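Local coordinates for protein phenylacetaldehyde dehydrogenase (Burkholderia cenocepacia, PDB 4O5H) that probably catalyses the NAD+-dependent oxidation of phenylacetaldehyde to phenylacetate, as a member of the aldehyde dehydrogenase family, at residues Ser117-Lys122 with Thr213-Leu218; Gly129-Met134 with Trp184-Leu189. One frame throughout, in Å; residues are numbered along the deposited sequence.

Contact 1. Residues Ser117-Lys122 with Thr213-Leu218; sequences SLDNGK and TPLSAL. With NA (sodium ion), chain I.
The carboxylate of Asp119 is split between a metal and a backbone: one oxygen holds a sodium ion while the other meets the chain at Thr213-Leu218. OD1 of Asp119 binds the sodium at 2.3 Å, and the carbonyl O of the same residue binds it at 2.4 Å, so Asp119 grips the ion with main chain and side chain together. Two waters and the carbonyl oxygens of Val51 and Asp212 complete the site. The other oxygen, OD2 of Asp119, accepts a hydrogen bond from the backbone N-H of Leu215 (N to OD2 3.0 Å, 160°), the amide lying almost straight ahead of the CG-OD2 bond. The same OD2 of Asp119 also accepts a hydrogen bond from a water 2.6 Å away, and that water accepts from Ser216 N at 2.9 Å. Two successive amides near the start of helix 215-227 are thus served by one carboxylate oxygen, directly and through water, which together with the metal fixes the rotation of the group; the cation and the amides would favour its ionised form. With CG anti to the backbone N (chi1 -169°), the acid reaches over the turn at Thr213 and Pro214, where OD2 of Asp119 approaches CA of Thr213 to 3.2 Å. Methyl CG2 of Thr213 rests against Asn120, 3.9 Å from its CA. The side chain of Asn120 turns back as an Asx turn, OD1 accepting from Lys122 N just past Gly121, which leaves the helical conformation with a positive phi, while ND2 bonds to Trp184 O. All six residues that touch are buried, and the contact sets the C-terminal end of helix 109-120 beside the beginning of helix 215-227; strands 47-52 and 57-63 pack against Leu118, Pro214 and Leu215, and Pro187 of helix 187-201 touches Asn120, Thr213 and Ser216.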
loop_
_atom_site.group_PDB
_atom_site.type_symbol
_atom_site.label_atom_id
_atom_site.label_comp_id
_atom_site.label_asym_id
_atom_site.label_seq_id
_atom_site.Cartn_x
_atom_site.Cartn_y
_atom_site.Cartn_z
ATOM N N SER A 117 -16.208 -26.192 -12.095
ATOM C CA SER A 117 -17.087 -26.991 -11.237
ATOM C C SER A 117 -16.397 -28.301 -10.823
ATOM O O SER A 117 -16.483 -28.711 -9.658
ATOM C CB SER A 117 -18.391 -27.290 -11.973
ATOM O OG SER A 117 -19.255 -28.043 -11.180
ATOM N N LEU A 118 -15.713 -28.945 -11.763
ATOM C CA LEU A 118 -15.037 -30.199 -11.442
ATOM C C LEU A 118 -13.868 -30.013 -10.473
ATOM O O LEU A 118 -13.579 -30.891 -9.665
ATOM C CB LEU A 118 -14.546 -30.903 -12.715
ATOM C CG LEU A 118 -15.653 -31.383 -13.649
ATOM C CD1 LEU A 118 -15.101 -31.817 -15.003
ATOM C CD2 LEU A 118 -16.436 -32.518 -13.009
ATOM N N ASP A 119 -13.152 -28.918 -10.614
ATOM C CA ASP A 119 -11.896 -28.695 -9.887
ATOM C C ASP A 119 -12.189 -28.093 -8.531
ATOM O O ASP A 119 -11.611 -28.511 -7.529
ATOM C CB ASP A 119 -11.007 -27.773 -10.747
ATOM C CG ASP A 119 -9.590 -27.657 -10.251
ATOM O OD1 ASP A 119 -9.189 -28.404 -9.312
ATOM O OD2 ASP A 119 -8.850 -26.776 -10.793
ATOM N N ASN A 120 -13.064 -27.113 -8.502
ATOM C CA ASN A 120 -13.400 -26.347 -7.265
ATOM C C ASN A 120 -14.585 -26.944 -6.507
ATOM O O ASN A 120 -14.609 -26.918 -5.262
ATOM C CB ASN A 120 -13.661 -24.873 -7.610
ATOM C CG ASN A 120 -14.502 -24.158 -6.577
ATOM O OD1 ASN A 120 -15.689 -24.366 -6.496
ATOM N ND2 ASN A 120 -13.877 -23.317 -5.779
ATOM N N GLY A 121 -15.558 -27.466 -7.241
ATOM C CA GLY A 121 -16.733 -28.106 -6.642
ATOM C C GLY A 121 -18.050 -27.321 -6.729
ATOM O O GLY A 121 -19.133 -27.905 -6.543
ATOM N N LYS A 122 -17.971 -26.022 -7.008
ATOM C CA LYS A 122 -19.144 -25.186 -7.059
ATOM C C LYS A 122 -20.137 -25.579 -8.182
ATOM O O LYS A 122 -19.769 -26.201 -9.170
ATOM C CB LYS A 122 -18.776 -23.713 -7.192
ATOM C CG LYS A 122 -18.133 -23.322 -8.529
ATOM C CD LYS A 122 -17.846 -21.825 -8.538
ATOM C CE LYS A 122 -16.683 -21.503 -7.620
ATOM N NZ LYS A 122 -16.605 -20.035 -7.317
ATOM N N THR A 213 -6.794 -25.815 -6.909
ATOM C CA THR A 213 -7.597 -25.452 -8.110
ATOM C C THR A 213 -6.752 -24.834 -9.237
ATOM O O THR A 213 -6.863 -23.628 -9.537
ATOM C CB THR A 213 -8.693 -24.445 -7.745
ATOM O OG1 THR A 213 -8.114 -23.305 -7.089
ATOM C CG2 THR A 213 -9.744 -25.069 -6.788
ATOM N N PRO A 214 -5.879 -25.643 -9.856
ATOM C CA PRO A 214 -4.973 -25.111 -10.888
ATOM C C PRO A 214 -5.551 -25.085 -12.296
ATOM O O PRO A 214 -5.022 -24.388 -13.155
ATOM C CB PRO A 214 -3.839 -26.101 -10.871
ATOM C CG PRO A 214 -4.518 -27.408 -10.540
ATOM C CD PRO A 214 -5.584 -27.055 -9.533
ATOM N N LEU A 215 -6.645 -25.795 -12.544
ATOM C CA LEU A 215 -7.013 -26.096 -13.938
ATOM C C LEU A 215 -7.528 -24.925 -14.743
ATOM O O LEU A 215 -7.134 -24.780 -15.915
ATOM C CB LEU A 215 -8.001 -27.244 -14.007
ATOM C CG LEU A 215 -7.485 -28.602 -13.504
ATOM C CD1 LEU A 215 -8.575 -29.652 -13.625
ATOM C CD2 LEU A 215 -6.238 -29.059 -14.254
ATOM N N SER A 216 -8.429 -24.108 -14.186
ATOM C CA SER A 216 -9.014 -23.025 -15.012
ATOM C C SER A 216 -7.950 -21.982 -15.391
ATOM O O SER A 216 -8.000 -21.406 -16.474
ATOM C CB SER A 216 -10.254 -22.400 -14.366
ATOM O OG SER A 216 -9.949 -21.834 -13.103
ATOM N N ALA A 217 -6.966 -21.807 -14.516
ATOM C CA ALA A 217 -5.857 -20.879 -14.804
ATOM C C ALA A 217 -4.993 -21.370 -15.971
ATOM O O ALA A 217 -4.626 -20.585 -16.825
ATOM C CB ALA A 217 -5.006 -20.669 -13.572
ATOM N N LEU A 218 -4.741 -22.680 -16.030
ATOM C CA LEU A 218 -4.030 -23.259 -17.145
ATOM C C LEU A 218 -4.829 -23.076 -18.435
ATOM O O LEU A 218 -4.240 -22.737 -19.440
ATOM C CB LEU A 218 -3.666 -24.739 -16.915
ATOM C CG LEU A 218 -2.693 -24.938 -15.718
ATOM C CD1 LEU A 218 -2.416 -26.400 -15.506
ATOM C CD2 LEU A 218 -1.376 -24.190 -15.943
HETATM NA NA NA I . -9.348 -29.304 -7.156
HETATM O O HOH W 1 -9.660 -24.503 -11.623
HETATM O O HOH W 2 -7.440 -30.600 -6.453
HETATM O O HOH W 3 -10.257 -29.904 -5.053
#

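Contact 2. Residues Gly129-Met134 with Trp184-Leu189; sequences GLDVAM and WNFPLL
Leu189 and the turn from Asp131 to Met134 form the tight part of this contact, the CA atoms of Asp131 and Leu189 coming within 5.4 Å. The CB of Leu189 is directed at the Gly129-Met134 segment, and with CG anti to the backbone N (chi1 -178°) its CD1 methyl is laid against the backbone of helix 124-145, 3.7 Å from C of Met134 and 3.8 Å from O of Asp131. The CB of Met134 flanks the same methyl, whereas the bent thioether end of Met134 leads away. A second apolar pair joins CG2 of Val132 to CD2 of Leu188 at 4.0 Å, although the CB of Val132 is directed away from helix 187-201. Polar contact between the two segments runs through a water that donates to OD2 of Asp131 at 2.7 Å and accepts from N of Leu189 at 2.9 Å, so an amide in the first turn of helix 187-201 is reached by the acid indirectly. The same OD2 of Asp131 lies at the edge of the Phe186 ring, near its plane and 3.3 Å from CD1, with carboxylate and ring planes 27° apart; this is consistent with a weak C-H...O approach. The carboxylate is also paired with Lys122, whose NZ makes a salt bridge to OD2 of Asp131. Packing is looser beyond the ring: Phe186 is only partly buried, and CD2 of the partly exposed Leu130 comes no nearer than 4.6 Å to CE1 of Phe186. Tyr160 of the second subunit packs on Leu130 and on Met134. The Trp-Asn-Phe-Pro sequence at residues 184 to 187, which enters helix 187-201 with Phe186 as N-cap residue, is a signature of aldehyde dehydrogenases; by analogy with relatives, Asn185 would be the oxyanion-hole asparagine and Phe186 would line the substrate tunnel.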
loop_
_atom_site.group_PDB
_atom_site.type_symbol
_atom_site.label_atom_id
_atom_site.label_comp_id
_atom_site.label_asym_id
_atom_site.label_seq_id
_atom_site.Cartn_x
_atom_site.Cartn_y
_atom_site.Cartn_z
ATOM N N GLY A 129 -22.661 -18.545 -14.963
ATOM C CA GLY A 129 -23.353 -17.286 -14.941
ATOM C C GLY A 129 -22.719 -16.179 -14.116
ATOM O O GLY A 129 -22.963 -14.997 -14.332
ATOM N N LEU A 130 -21.934 -16.549 -13.117
ATOM C CA LEU A 130 -21.213 -15.555 -12.322
ATOM C C LEU A 130 -19.691 -15.558 -12.618
ATOM O O LEU A 130 -19.197 -14.612 -13.195
ATOM C CB LEU A 130 -21.440 -15.749 -10.857
ATOM C CG LEU A 130 -20.709 -14.695 -10.026
ATOM C CD1 LEU A 130 -21.449 -13.366 -10.070
ATOM C CD2 LEU A 130 -20.599 -15.083 -8.580
ATOM N N ASP A 131 -18.982 -16.605 -12.198
ATOM C CA ASP A 131 -17.539 -16.620 -12.289
ATOM C C ASP A 131 -17.042 -16.339 -13.706
ATOM O O ASP A 131 -16.227 -15.430 -13.913
ATOM C CB ASP A 131 -16.938 -17.951 -11.824
ATOM C CG ASP A 131 -17.255 -18.269 -10.398
ATOM O OD1 ASP A 131 -18.478 -18.272 -10.034
ATOM O OD2 ASP A 131 -16.297 -18.595 -9.625
ATOM N N VAL A 132 -17.476 -17.143 -14.667
ATOM C CA VAL A 132 -16.896 -17.043 -16.025
ATOM C C VAL A 132 -17.342 -15.722 -16.686
ATOM O O VAL A 132 -16.534 -14.983 -17.245
ATOM C CB VAL A 132 -17.276 -18.255 -16.868
ATOM C CG1 VAL A 132 -16.861 -18.044 -18.294
ATOM C CG2 VAL A 132 -16.670 -19.526 -16.300
ATOM N N ALA A 133 -18.611 -15.387 -16.554
ATOM C CA ALA A 133 -19.154 -14.145 -17.140
ATOM C C ALA A 133 -18.416 -12.928 -16.564
ATOM O O ALA A 133 -18.032 -12.032 -17.310
ATOM C CB ALA A 133 -20.643 -14.040 -16.867
ATOM N N MET A 134 -18.198 -12.904 -15.252
ATOM C CA MET A 134 -17.524 -11.771 -14.647
ATOM C C MET A 134 -16.003 -11.757 -14.860
ATOM O O MET A 134 -15.392 -10.700 -14.787
ATOM C CB MET A 134 -17.899 -11.619 -13.171
ATOM C CG MET A 134 -19.344 -11.132 -12.971
ATOM S SD MET A 134 -19.551 -9.449 -13.614
ATOM C CE MET A 134 -18.877 -8.575 -12.204
ATOM N N TRP A 184 -8.393 -20.579 -3.822
ATOM C CA TRP A 184 -9.063 -21.632 -4.526
ATOM C C TRP A 184 -10.554 -21.451 -4.640
ATOM O O TRP A 184 -11.221 -22.269 -5.286
ATOM C CB TRP A 184 -8.774 -22.975 -3.833
ATOM C CG TRP A 184 -8.921 -22.924 -2.323
ATOM C CD1 TRP A 184 -7.904 -22.823 -1.417
ATOM C CD2 TRP A 184 -10.133 -22.972 -1.561
ATOM N NE1 TRP A 184 -8.410 -22.813 -0.136
ATOM C CE2 TRP A 184 -9.772 -22.932 -0.197
ATOM C CE3 TRP A 184 -11.470 -23.090 -1.891
ATOM C CZ2 TRP A 184 -10.704 -22.926 0.812
ATOM C CZ3 TRP A 184 -12.419 -23.104 -0.864
ATOM C CH2 TRP A 184 -12.034 -23.052 0.468
ATOM N N ASN A 185 -11.114 -20.399 -4.029
ATOM C CA ASN A 185 -12.587 -20.314 -3.900
ATOM C C ASN A 185 -13.299 -19.768 -5.154
ATOM O O ASN A 185 -14.449 -20.105 -5.387
ATOM C CB ASN A 185 -13.033 -19.558 -2.634
ATOM C CG ASN A 185 -12.542 -18.113 -2.568
ATOM O OD1 ASN A 185 -11.473 -17.775 -3.098
ATOM N ND2 ASN A 185 -13.284 -17.276 -1.875
ATOM N N PHE A 186 -12.605 -18.902 -5.897
ATOM C CA PHE A 186 -13.055 -18.385 -7.209
ATOM C C PHE A 186 -11.810 -18.396 -8.141
ATOM O O PHE A 186 -11.234 -17.329 -8.451
ATOM C CB PHE A 186 -13.582 -16.961 -7.094
ATOM C CG PHE A 186 -14.810 -16.795 -6.219
ATOM C CD1 PHE A 186 -16.053 -16.895 -6.756
ATOM C CD2 PHE A 186 -14.696 -16.518 -4.879
ATOM C CE1 PHE A 186 -17.190 -16.723 -5.990
ATOM C CE2 PHE A 186 -15.840 -16.359 -4.075
ATOM C CZ PHE A 186 -17.096 -16.451 -4.653
ATOM N N PRO A 187 -11.369 -19.582 -8.554
ATOM C CA PRO A 187 -10.062 -19.666 -9.236
ATOM C C PRO A 187 -9.939 -18.826 -10.503
ATOM O O PRO A 187 -9.069 -17.978 -10.561
ATOM C CB PRO A 187 -9.916 -21.136 -9.544
ATOM C CG PRO A 187 -10.842 -21.838 -8.583
ATOM C CD PRO A 187 -11.992 -20.904 -8.379
ATOM N N LEU A 188 -10.843 -18.975 -11.455
ATOM C CA LEU A 188 -10.765 -18.179 -12.665
ATOM C C LEU A 188 -11.014 -16.692 -12.412
ATOM O O LEU A 188 -10.321 -15.837 -12.960
ATOM C CB LEU A 188 -11.743 -18.719 -13.711
ATOM C CG LEU A 188 -11.726 -17.966 -15.033
ATOM C CD1 LEU A 188 -10.404 -18.147 -15.803
ATOM C CD2 LEU A 188 -12.890 -18.427 -15.895
ATOM N N LEU A 189 -12.034 -16.380 -11.638
ATOM C CA LEU A 189 -12.415 -15.001 -11.428
ATOM C C LEU A 189 -11.289 -14.204 -10.721
ATOM O O LEU A 189 -10.974 -13.074 -11.137
ATOM C CB LEU A 189 -13.688 -14.937 -10.631
ATOM C CG LEU A 189 -14.275 -13.543 -10.343
ATOM C CD1 LEU A 189 -14.601 -12.830 -11.632
ATOM C CD2 LEU A 189 -15.507 -13.660 -9.471
HETATM O O HOH W 4 -13.737 -18.467 -10.471
#

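From the N terminus, helix 109-120 ends in the first segment of contact 1, and helix 124-145 follows at once with the first segment of contact 2. The chain then runs through strands 153-154 and 166-181 to Trp184-Leu189, where contact 2 closes a loop of 49 residues. Helix 187-201 and strand 204-208 lead on to Thr213-Leu218, and contact 1 closes a wider loop of 90 residues around the first. The loops are nested, not crossed. The two contacts, with centres about 10 Å apart, touch each other: Lys122 NZ probably bonds to Asn185 O, and Thr213 packs on Trp184. Together they tie four helices beside the sheet that contains strands 166-181 and 204-208.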